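PDB 4ETM: Low molecular weight protein-tyrosine-phosphatase yfkJ from Bacillus subtilis, which removes phosphate from phosphotyrosine-containing proteins by hydrolysis, as a low molecular weight protein tyrosine phosphatase, and is involved in resistance to ethanol stress. Local coordinates for residues A[20-25]-A[89-94]; A[35-40]-A[74-79]; A[102-105]-A[109-112]; A[138-143]-A[154-159]. One frame throughout, in Å; residues are numbered along the deposited sequence.

Interaction 1 of 4, residues A[20-25]-A[89-94]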
loop_
_atom_site.group_PDB
_atom_site.type_symbol
_atom_site.label_atom_id
_atom_site.label_comp_id
_atom_site.label_asym_id
_atom_site.label_seq_id
_atom_site.Cartn_x
_atom_site.Cartn_y
_atom_site.Cartn_z
ATOM N N SER A 20 11.090 20.100 -3.692
ATOM C CA SER A 20 9.663 20.003 -3.415
ATOM C C SER A 20 9.303 18.673 -2.774
ATOM O O SER A 20 9.823 17.619 -3.156
ATOM C CB SER A 20 8.845 20.209 -4.687
ATOM O OG SER A 20 9.321 19.364 -5.717
ATOM N N VAL A 21 8.397 18.744 -1.805
ATOM C CA VAL A 21 7.956 17.597 -1.025
ATOM C C VAL A 21 6.427 17.536 -1.042
ATOM O O VAL A 21 5.773 18.499 -0.667
ATOM C CB VAL A 21 8.441 17.724 0.434
ATOM C CG1 VAL A 21 8.009 16.530 1.255
ATOM C CG2 VAL A 21 9.959 17.883 0.475
ATOM N N LEU A 22 5.868 16.417 -1.493
ATOM C CA LEU A 22 4.415 16.214 -1.467
ATOM C C LEU A 22 4.059 15.165 -0.427
ATOM O O LEU A 22 4.525 14.033 -0.504
ATOM C CB LEU A 22 3.894 15.787 -2.838
ATOM C CG LEU A 22 2.396 15.492 -2.823
ATOM C CD1 LEU A 22 1.622 16.776 -2.636
ATOM C CD2 LEU A 22 1.977 14.786 -4.116
ATOM N N PHE A 23 3.270 15.564 0.571
ATOM C CA PHE A 23 2.758 14.639 1.581
ATOM C C PHE A 23 1.438 14.059 1.120
ATOM O O PHE A 23 0.586 14.779 0.619
ATOM C CB PHE A 23 2.596 15.316 2.936
ATOM C CG PHE A 23 3.882 15.775 3.531
ATOM C CD1 PHE A 23 4.706 14.886 4.204
ATOM C CD2 PHE A 23 4.284 17.096 3.402
ATOM C CE1 PHE A 23 5.904 15.306 4.754
ATOM C CE2 PHE A 23 5.492 17.528 3.957
ATOM C CZ PHE A 23 6.301 16.631 4.625
ATOM N N VAL A 24 1.280 12.750 1.242
ATOM C CA VAL A 24 0.082 12.110 0.706
ATOM C C VAL A 24 -0.580 11.187 1.717
ATOM O O VAL A 24 0.073 10.314 2.319
ATOM C CB VAL A 24 0.393 11.302 -0.583
ATOM C CG1 VAL A 24 -0.862 10.618 -1.124
ATOM C CG2 VAL A 24 0.988 12.195 -1.661
ATOM N N CYS A 25 -1.883 11.379 1.901
ATOM C CA CYS A 25 -2.672 10.460 2.709
ATOM C C CYS A 25 -3.920 10.055 1.925
ATOM O O CYS A 25 -3.971 10.204 0.713
ATOM C CB CYS A 25 -3.019 11.078 4.063
ATOM S SG CYS A 25 -4.003 12.567 4.015
ATOM N N ARG A 89 -6.986 18.347 -2.000
ATOM C CA ARG A 89 -6.942 18.043 -3.426
ATOM C C ARG A 89 -6.544 16.594 -3.615
ATOM O O ARG A 89 -5.982 15.971 -2.710
ATOM C CB ARG A 89 -5.969 18.963 -4.165
ATOM C CG ARG A 89 -4.501 18.539 -4.111
ATOM C CD ARG A 89 -3.649 19.537 -4.903
ATOM N NE ARG A 89 -2.212 19.306 -4.793
ATOM C CZ ARG A 89 -1.533 18.468 -5.571
ATOM N NH1 ARG A 89 -2.158 17.762 -6.515
ATOM N NH2 ARG A 89 -0.231 18.330 -5.400
ATOM N N GLN A 90 -6.851 16.048 -4.782
ATOM C CA GLN A 90 -6.581 14.653 -5.058
ATOM C C GLN A 90 -5.311 14.564 -5.888
ATOM O O GLN A 90 -5.140 15.306 -6.845
ATOM C CB GLN A 90 -7.751 14.032 -5.818
ATOM C CG GLN A 90 -7.606 12.545 -6.114
ATOM C CD GLN A 90 -8.899 11.934 -6.613
ATOM O OE1 GLN A 90 -9.670 12.578 -7.327
ATOM N NE2 GLN A 90 -9.147 10.694 -6.244
ATOM N N VAL A 91 -4.427 13.651 -5.517
ATOM C CA VAL A 91 -3.172 13.474 -6.230
ATOM C C VAL A 91 -3.405 12.987 -7.665
ATOM O O VAL A 91 -4.378 12.299 -7.955
ATOM C CB VAL A 91 -2.273 12.484 -5.480
ATOM C CG1 VAL A 91 -2.845 11.074 -5.579
ATOM C CG2 VAL A 91 -0.842 12.555 -5.997
ATOM N N SER A 92 -2.505 13.369 -8.560
ATOM C CA SER A 92 -2.610 12.968 -9.953
ATOM C C SER A 92 -1.263 12.462 -10.437
ATOM O O SER A 92 -0.244 12.615 -9.749
ATOM C CB SER A 92 -3.081 14.134 -10.811
ATOM O OG SER A 92 -2.146 15.188 -10.781
ATOM N N GLU A 93 -1.271 11.850 -11.619
ATOM C CA GLU A 93 -0.050 11.328 -12.228
ATOM C C GLU A 93 1.036 12.385 -12.351
ATOM O O GLU A 93 2.215 12.098 -12.146
ATOM C CB GLU A 93 -0.344 10.743 -13.611
ATOM C CG GLU A 93 -1.230 9.510 -13.594
ATOM C CD GLU A 93 -1.143 8.725 -14.888
ATOM O OE1 GLU A 93 -1.852 7.702 -15.016
ATOM O OE2 GLU A 93 -0.361 9.129 -15.772
ATOM N N GLN A 94 0.643 13.609 -12.690
ATOM C CA GLN A 94 1.619 14.679 -12.890
ATOM C C GLN A 94 2.378 15.038 -11.607
ATOM O O GLN A 94 3.523 15.484 -11.662
ATOM C CB GLN A 94 0.956 15.918 -13.503
ATOM C CG GLN A 94 1.941 16.964 -14.012
ATOM C CD GLN A 94 2.909 16.399 -15.041
ATOM O OE1 GLN A 94 2.504 15.696 -15.972
ATOM N NE2 GLN A 94 4.196 16.691 -14.871
#

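Interaction 2 of 4, residues A[35-40]-A[74-79]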
loop_
_atom_site.group_PDB
_atom_site.type_symbol
_atom_site.label_atom_id
_atom_site.label_comp_id
_atom_site.label_asym_id
_atom_site.label_seq_id
_atom_site.Cartn_x
_atom_site.Cartn_y
_atom_site.Cartn_z
ATOM N N ALA A 35 1.040 17.159 8.231
ATOM C CA ALA A 35 2.449 16.975 7.913
ATOM C C ALA A 35 2.973 18.156 7.108
ATOM O O ALA A 35 4.038 18.693 7.409
ATOM C CB ALA A 35 2.674 15.684 7.171
ATOM N N GLU A 36 2.218 18.552 6.089
ATOM C CA GLU A 36 2.560 19.733 5.301
ATOM C C GLU A 36 2.860 20.961 6.185
ATOM O O GLU A 36 3.932 21.574 6.079
ATOM C CB GLU A 36 1.440 20.040 4.293
ATOM C CG GLU A 36 1.814 21.162 3.323
ATOM C CD GLU A 36 0.628 21.786 2.631
ATOM O OE1 GLU A 36 0.754 22.969 2.228
ATOM O OE2 GLU A 36 -0.410 21.110 2.473
ATOM N N ALA A 37 1.927 21.302 7.062
ATOM C CA ALA A 37 2.056 22.472 7.922
ATOM C C ALA A 37 3.220 22.329 8.887
ATOM O O ALA A 37 3.997 23.264 9.076
ATOM C CB ALA A 37 0.768 22.698 8.686
ATOM N N ILE A 38 3.339 21.161 9.512
ATOM C CA ILE A 38 4.405 20.938 10.484
ATOM C C ILE A 38 5.771 20.965 9.814
ATOM O O ILE A 38 6.694 21.617 10.293
ATOM C CB ILE A 38 4.210 19.598 11.228
ATOM C CG1 ILE A 38 3.066 19.727 12.230
ATOM C CG2 ILE A 38 5.488 19.177 11.939
ATOM C CD1 ILE A 38 2.786 18.441 12.990
ATOM N N PHE A 39 5.889 20.264 8.693
ATOM C CA PHE A 39 7.151 20.210 7.970
ATOM C C PHE A 39 7.571 21.593 7.498
ATOM O O PHE A 39 8.755 21.948 7.555
ATOM C CB PHE A 39 7.033 19.261 6.781
ATOM C CG PHE A 39 8.251 19.212 5.937
ATOM C CD1 PHE A 39 9.280 18.335 6.231
ATOM C CD2 PHE A 39 8.374 20.044 4.840
ATOM C CE1 PHE A 39 10.404 18.289 5.439
ATOM C CE2 PHE A 39 9.500 20.006 4.050
ATOM C CZ PHE A 39 10.507 19.122 4.344
ATOM N N ARG A 40 6.604 22.373 7.021
ATOM C CA ARG A 40 6.885 23.737 6.574
ATOM C C ARG A 40 7.446 24.558 7.726
ATOM O O ARG A 40 8.410 25.308 7.546
ATOM C CB ARG A 40 5.623 24.392 6.007
ATOM C CG ARG A 40 5.694 25.907 5.926
ATOM C CD ARG A 40 4.846 26.461 4.790
ATOM N NE ARG A 40 3.452 26.062 4.885
ATOM C CZ ARG A 40 2.820 25.286 4.007
ATOM N NH1 ARG A 40 3.438 24.823 2.928
ATOM N NH2 ARG A 40 1.553 24.991 4.204
ATOM N N GLU A 74 -7.239 21.830 15.205
ATOM C CA GLU A 74 -7.031 22.010 16.637
ATOM C C GLU A 74 -5.601 21.719 17.046
ATOM O O GLU A 74 -5.016 22.472 17.821
ATOM C CB GLU A 74 -7.986 21.144 17.452
ATOM C CG GLU A 74 -9.405 21.655 17.479
ATOM C CD GLU A 74 -10.178 21.098 18.654
ATOM O OE1 GLU A 74 -10.888 20.086 18.471
ATOM O OE2 GLU A 74 -10.064 21.670 19.762
ATOM N N ILE A 75 -5.041 20.641 16.501
ATOM C CA ILE A 75 -3.655 20.295 16.757
ATOM C C ILE A 75 -2.770 21.453 16.331
ATOM O O ILE A 75 -1.945 21.921 17.106
ATOM C CB ILE A 75 -3.225 19.030 15.991
ATOM C CG1 ILE A 75 -3.821 17.777 16.645
ATOM C CG2 ILE A 75 -1.700 18.941 15.914
ATOM C CD1 ILE A 75 -3.305 17.513 18.044
ATOM N N LEU A 76 -2.965 21.921 15.101
ATOM C CA LEU A 76 -2.137 22.995 14.559
ATOM C C LEU A 76 -2.261 24.282 15.367
ATOM O O LEU A 76 -1.258 24.944 15.635
ATOM C CB LEU A 76 -2.411 23.208 13.055
ATOM C CG LEU A 76 -2.023 22.025 12.156
ATOM C CD1 LEU A 76 -2.333 22.279 10.680
ATOM C CD2 LEU A 76 -0.552 21.665 12.326
ATOM N N ARG A 77 -3.474 24.614 15.796
ATOM C CA ARG A 77 -3.658 25.780 16.647
ATOM C C ARG A 77 -2.829 25.643 17.914
ATOM O O ARG A 77 -2.193 26.606 18.349
ATOM C CB ARG A 77 -5.126 25.974 17.017
ATOM C CG ARG A 77 -5.988 26.495 15.883
ATOM C CD ARG A 77 -7.384 26.848 16.372
ATOM N NE ARG A 77 -8.343 26.830 15.274
ATOM C CZ ARG A 77 -9.190 25.832 15.036
ATOM N NH1 ARG A 77 -9.213 24.771 15.832
ATOM N NH2 ARG A 77 -10.022 25.899 14.006
ATOM N N ARG A 78 -2.839 24.448 18.504
ATOM C CA ARG A 78 -2.074 24.204 19.721
ATOM C C ARG A 78 -0.598 24.428 19.479
ATOM O O ARG A 78 0.092 25.048 20.290
ATOM C CB ARG A 78 -2.277 22.785 20.233
ATOM C CG ARG A 78 -1.188 22.388 21.209
ATOM C CD ARG A 78 -1.406 21.030 21.787
ATOM N NE ARG A 78 -0.792 19.959 21.013
ATOM C CZ ARG A 78 -1.140 18.689 21.158
ATOM N NH1 ARG A 78 -2.103 18.383 22.018
ATOM N NH2 ARG A 78 -0.557 17.739 20.449
ATOM N N GLU A 79 -0.117 23.937 18.347
ATOM C CA GLU A 79 1.290 24.069 18.011
ATOM C C GLU A 79 1.615 25.471 17.511
ATOM O O GLU A 79 2.766 25.771 17.197
ATOM C CB GLU A 79 1.684 23.037 16.956
ATOM C CG GLU A 79 1.340 21.601 17.339
ATOM C CD GLU A 79 2.280 21.040 18.384
ATOM O OE1 GLU A 79 3.488 21.371 18.334
ATOM O OE2 GLU A 79 1.814 20.273 19.256
#

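Interaction 3 of 4, residues A[102-105]-A[109-112]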
loop_
_atom_site.group_PDB
_atom_site.type_symbol
_atom_site.label_atom_id
_atom_site.label_comp_id
_atom_site.label_asym_id
_atom_site.label_seq_id
_atom_site.Cartn_x
_atom_site.Cartn_y
_atom_site.Cartn_z
ATOM N N ILE A 102 7.955 12.156 -2.602
ATOM C CA ILE A 102 6.562 11.915 -2.285
ATOM C C ILE A 102 6.506 11.096 -1.007
ATOM O O ILE A 102 7.029 9.989 -0.962
ATOM C CB ILE A 102 5.835 11.234 -3.447
ATOM C CG1 ILE A 102 5.947 12.115 -4.706
ATOM C CG2 ILE A 102 4.394 10.939 -3.048
ATOM C CD1 ILE A 102 5.147 11.638 -5.883
ATOM N N ILE A 103 5.871 11.653 0.022
ATOM C CA ILE A 103 5.926 11.107 1.363
ATOM C C ILE A 103 4.521 10.668 1.782
ATOM O O ILE A 103 3.668 11.505 2.094
ATOM C CB ILE A 103 6.470 12.159 2.363
ATOM C CG1 ILE A 103 7.854 12.663 1.936
ATOM C CG2 ILE A 103 6.555 11.566 3.751
ATOM C CD1 ILE A 103 8.861 11.567 1.659
ATOM N N ALA A 104 4.289 9.354 1.755
ATOM C CA ALA A 104 2.980 8.761 2.090
ATOM C C ALA A 104 2.836 8.512 3.571
ATOM O O ALA A 104 3.824 8.278 4.247
ATOM C CB ALA A 104 2.811 7.468 1.354
ATOM N N MET A 105 1.602 8.510 4.071
ATOM C CA MET A 105 1.381 8.286 5.503
ATOM C C MET A 105 1.377 6.806 5.887
ATOM O O MET A 105 1.770 6.462 7.010
ATOM C CB MET A 105 0.093 8.969 5.966
ATOM C CG MET A 105 0.136 10.475 5.789
ATOM S SD MET A 105 1.420 11.189 6.849
ATOM C CE MET A 105 2.342 12.145 5.639
ATOM N N ASN A 109 -1.396 3.898 1.125
ATOM C CA ASN A 109 -1.167 5.088 0.306
ATOM C C ASN A 109 -0.095 4.816 -0.750
ATOM O O ASN A 109 -0.227 5.218 -1.917
ATOM C CB ASN A 109 -0.687 6.262 1.160
ATOM C CG ASN A 109 -1.693 6.718 2.193
ATOM O OD1 ASN A 109 -1.306 7.295 3.205
ATOM N ND2 ASN A 109 -2.969 6.502 1.945
ATOM N N ILE A 110 0.975 4.142 -0.331
ATOM C CA ILE A 110 2.065 3.792 -1.240
ATOM C C ILE A 110 1.520 2.929 -2.372
ATOM O O ILE A 110 1.795 3.177 -3.547
ATOM C CB ILE A 110 3.177 3.016 -0.522
ATOM C CG1 ILE A 110 3.815 3.865 0.584
ATOM C CG2 ILE A 110 4.186 2.462 -1.523
ATOM C CD1 ILE A 110 4.950 4.735 0.129
ATOM N N GLY A 111 0.726 1.926 -2.012
ATOM C CA GLY A 111 0.137 1.039 -2.993
ATOM C C GLY A 111 -0.763 1.772 -3.970
ATOM O O GLY A 111 -0.758 1.472 -5.163
ATOM N N SER A 112 -1.538 2.733 -3.467
ATOM C CA SER A 112 -2.398 3.522 -4.339
ATOM C C SER A 112 -1.593 4.334 -5.332
ATOM O O SER A 112 -1.972 4.422 -6.496
ATOM C CB SER A 112 -3.311 4.440 -3.532
ATOM O OG SER A 112 -4.190 3.675 -2.724
#

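Interaction 4 of 4, residues A[138-143]-A[154-159]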
loop_
_atom_site.group_PDB
_atom_site.type_symbol
_atom_site.label_atom_id
_atom_site.label_comp_id
_atom_site.label_asym_id
_atom_site.label_seq_id
_atom_site.Cartn_x
_atom_site.Cartn_y
_atom_site.Cartn_z
ATOM N N ALA A 138 5.194 1.796 11.509
ATOM C CA ALA A 138 5.612 2.119 10.153
ATOM C C ALA A 138 4.535 2.938 9.456
ATOM O O ALA A 138 4.803 3.651 8.489
ATOM C CB ALA A 138 5.868 0.845 9.376
ATOM N N ASP A 139 3.307 2.826 9.944
ATOM C CA ASP A 139 2.190 3.541 9.341
ATOM C C ASP A 139 1.646 4.609 10.274
ATOM O O ASP A 139 1.498 4.372 11.469
ATOM C CB ASP A 139 1.073 2.560 8.986
ATOM C CG ASP A 139 1.512 1.526 7.973
ATOM O OD1 ASP A 139 2.078 1.919 6.935
ATOM O OD2 ASP A 139 1.314 0.317 8.227
ATOM N N VAL A 140 1.321 5.775 9.729
ATOM C CA VAL A 140 0.588 6.758 10.501
ATOM C C VAL A 140 -0.886 6.387 10.487
ATOM O O VAL A 140 -1.496 6.357 9.415
ATOM C CB VAL A 140 0.786 8.198 9.978
ATOM C CG1 VAL A 140 0.101 9.174 10.902
ATOM C CG2 VAL A 140 2.270 8.541 9.896
ATOM N N PRO A 141 -1.462 6.086 11.665
ATOM C CA PRO A 141 -2.885 5.716 11.672
ATOM C C PRO A 141 -3.792 6.839 11.186
ATOM O O PRO A 141 -3.487 8.021 11.371
ATOM C CB PRO A 141 -3.171 5.388 13.147
ATOM C CG PRO A 141 -1.847 5.241 13.782
ATOM C CD PRO A 141 -0.900 6.109 13.024
ATOM N N ASP A 142 -4.904 6.465 10.570
ATOM C CA ASP A 142 -5.837 7.443 10.024
ATOM C C ASP A 142 -6.830 7.844 11.102
ATOM O O ASP A 142 -7.678 7.051 11.468
ATOM C CB ASP A 142 -6.578 6.827 8.841
ATOM C CG ASP A 142 -7.419 7.831 8.083
ATOM O OD1 ASP A 142 -7.553 8.973 8.543
ATOM O OD2 ASP A 142 -7.974 7.450 7.026
ATOM N N PRO A 143 -6.741 9.089 11.588
ATOM C CA PRO A 143 -7.591 9.570 12.680
ATOM C C PRO A 143 -9.016 9.858 12.215
ATOM O O PRO A 143 -9.907 10.020 13.049
ATOM C CB PRO A 143 -6.881 10.847 13.128
ATOM C CG PRO A 143 -6.260 11.347 11.903
ATOM C CD PRO A 143 -5.835 10.142 11.095
ATOM N N GLN A 154 2.024 13.301 17.345
ATOM C CA GLN A 154 3.323 12.860 17.838
ATOM C C GLN A 154 4.129 12.181 16.742
ATOM O O GLN A 154 5.309 12.481 16.557
ATOM C CB GLN A 154 3.185 11.941 19.060
ATOM C CG GLN A 154 2.988 12.697 20.362
ATOM C CD GLN A 154 2.711 11.786 21.550
ATOM O OE1 GLN A 154 2.731 10.559 21.431
ATOM N NE2 GLN A 154 2.448 12.391 22.707
ATOM N N LEU A 155 3.475 11.289 16.009
ATOM C CA LEU A 155 4.134 10.556 14.935
ATOM C C LEU A 155 4.588 11.481 13.814
ATOM O O LEU A 155 5.685 11.340 13.293
ATOM C CB LEU A 155 3.206 9.472 14.392
ATOM C CG LEU A 155 2.961 8.310 15.354
ATOM C CD1 LEU A 155 1.830 7.454 14.845
ATOM C CD2 LEU A 155 4.231 7.480 15.524
ATOM N N ILE A 156 3.737 12.431 13.443
ATOM C CA ILE A 156 4.045 13.294 12.321
ATOM C C ILE A 156 5.137 14.300 12.695
ATOM O O ILE A 156 5.965 14.644 11.848
ATOM C CB ILE A 156 2.787 13.961 11.762
ATOM C CG1 ILE A 156 1.961 12.922 11.000
ATOM C CG2 ILE A 156 3.148 15.102 10.851
ATOM C CD1 ILE A 156 0.661 13.478 10.395
ATOM N N LYS A 157 5.175 14.727 13.963
ATOM C CA LYS A 157 6.273 15.583 14.408
ATOM C C LYS A 157 7.632 14.909 14.259
ATOM O O LYS A 157 8.531 15.472 13.649
ATOM C CB LYS A 157 6.069 16.068 15.843
ATOM C CG LYS A 157 5.048 17.189 15.954
ATOM C CD LYS A 157 4.786 17.591 17.389
ATOM C CE LYS A 157 6.000 18.246 18.013
ATOM N NZ LYS A 157 5.708 18.662 19.412
ATOM N N THR A 158 7.777 13.710 14.811
ATOM C CA THR A 158 9.054 13.007 14.743
ATOM C C THR A 158 9.409 12.636 13.302
ATOM O O THR A 158 10.564 12.739 12.881
ATOM C CB THR A 158 9.073 11.756 15.648
ATOM O OG1 THR A 158 8.091 10.815 15.208
ATOM C CG2 THR A 158 8.772 12.147 17.073
ATOM N N GLY A 159 8.407 12.227 12.539
ATOM C CA GLY A 159 8.649 11.849 11.165
ATOM C C GLY A 159 9.163 13.029 10.358
ATOM O O GLY A 159 10.112 12.879 9.589
#

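Interaction 1 of 4, residues A[20-25]-A[89-94]
Leu-22 spreads its two methyl branches against Arg-89 and Val-91, where strand 19-25, in the parallel sheet of the low molecular weight phosphatase fold, is covered by the chain leading into helix 93-98. Its CG lies anti to the backbone N (chi1 177°), which carries the fork out toward residues 89-91. CD1 comes to 3.7 Å from NH2 of Arg-89, meeting the guanidinium obliquely, and CD2 lies 4.1 Å from CG2 of Val-91, which also packs on Ala-57, Leu-113 and Met-116. The arginine reaches back with its chain extended from CG to NE, so that its end approaches the strand from the direction opposite to the leucine. Two charges fix that end: Asp-95 pairs with NH1 and Asp-55 with NH2, so the leucine methyl packs beside a group already held by salt bridges. Phe-23 turns to the other face of the sheet and packs on Ser-32 and Ala-35 of helix 31-45. Val-24 stays more distant, its CG2 4.7 Å from Val-91 CG2. The strand ends at the nucleophile Cys-25, first residue of the CX5R phosphate-binding loop that closes with Arg-31. Residues 89-94 touch that loop as well, since the backbone N of Arg-89 donates to OD1 of Asn-28.

Interaction 2 of 4, residues A[35-40]-A[74-79]
Leu-76 points its isobutyl end from helix 70-78 into the side of helix 31-45, joining two helices of the alpha/beta phosphatase fold by apolar packing at the level of Ala-37. With CG anti to the carbonyl carbon (chi1 -65°), the leucine fork straddles the Ala-37 methyl: CD1 lies 3.7 Å from Ala-37 CB, and CD2 lies 4.0 Å from the same CB. The second branch also meets Ile-38, whose CG1 is 4.1 Å from Leu-76 CD2; the two side chains slant across each other. Ile-38 leaves its helix to one side, and its CG1 arm is the part that comes in to the leucine. The small alanine lets the leucine come close, while Ile-81 touches Ala-37 and Phe-83 touches Leu-76, extending the apolar surroundings. The charged groups take no part in this packing. One turn apart on helix 31-45, Arg-40 NH2 donates to Glu-36 OE1 at 2.9 Å, in the plane of its own guanidinium but 46° above the carboxylate plane; the other carboxylate oxygen of Glu-36 is taken by Ser-56. On helix 70-78, Ile-75 CD1 lies over one face of the Arg-78 guanidinium, toward its rim, 3.6 Å above the plane, while NH1 pairs with Glu-150 of helix 149-170. At the edge, Arg-78 NE reaches Glu-79 OE2 at 3.2 Å, on the anti side of the carboxylate.

Interaction 3 of 4, residues A[102-105]-A[109-112]
Ala-104, the last residue of its strand, sets its methyl against the first turn or so of helix 107-117, and this is the tight part of the contact. Its CB lies 3.7 Å from Asn-109 CB and also 3.7 Å from Ile-110 CD1, so one methyl is gripped by two consecutive helix residues. Ile-110 starts out to one side of the strand, but chi2 of -88° bends its ethyl arm back, bringing CG1 as well as CD1 over the alanine. The polar part is looser. Asn-109 directs its amide past the alanine, and OD1 accepts a weak bond from Met-105 N at 3.3 Å, bent to 129° at the hydrogen. The same oxygen brushes Met-105 CB at 3.5 Å. Beyond CB the methionine folds away from the helix, bent at both chi2 and chi3; it packs against Cys-25 through its CG and also touches Arg-31, while its terminal methyl CE turns toward Ala-35 of helix 31-45. The next residues of the helix meet the second subunit: Gly-111 O bonds to Ser-112 OG of that subunit, and Ser-112 OG to its Gly-111 O. Within the chain the contact is the opening turn of a beta-alpha-beta unit. Strand 101-104 lies between 19-25 and 125-127 in the parallel sheet, and Ile-110 reaches Ile-125 and Arg-127 on the strand that follows the helix.

Interaction 4 of 4, residues A[138-143]-A[154-159]
Leu-155 and Ile-156 lay adjacent side chains of helix 149-170 against Pro-141 and Val-140 of the loop that carries the active-site proton donor. Leu-155 comes first: CG lies anti to its carbonyl carbon (chi1 -70°), and CD1 meets the proline ring at its CD atom, 3.5 Å away, the two side chains crossing near a right angle. Leu-137 touches the same leucine from just before the loop segment. Ile-156 leaves the helix more to the side, yet its CG1 comes to 4.2 Å from Val-140 CG1, again roughly square to its partner. It also touches Ala-35 and Ile-38 of helix 31-45, so this isoleucine sits where loop and two helices meet. The hydrogen bonds of the loop go to other partners: Val-140 O accepts from Arg-31 NH1, and OD1 of Asp-142 caps the following helix 143-146 at the N of Tyr-144. Between the two segments the contact is thus purely apolar, a seat for Val-140 and Pro-141, while the directional bond at Val-140 O relates this loop to the catalytic arginine and the cap at Tyr-144 N probably steadies the carboxylate of Asp-142.

How the interactions relate
The four contacts are built on and around the parallel sheet and its covering helices, the active site lying at the C-terminal end of the strands. Interactions 1 and 3, about 9 Å apart between centres, share neighbouring strands 19-25 and 101-104, bonded through Leu-22 O to Ile-103 N and Val-24 N to Ile-103 O. Interaction 2 lies across the chain's centre from both, but Phe-23 bridges to Ala-35 and Phe-39. Along the chain, interaction 2 falls between the segments of interaction 1; interactions 3 and 4 follow. Interaction 4 meets interaction 3 through Met-105 O and Val-140 N, and interaction 2 through Ile-156 against Ala-35. Cys-25 and Asp-142 thus reach the same site from different parts of the chain.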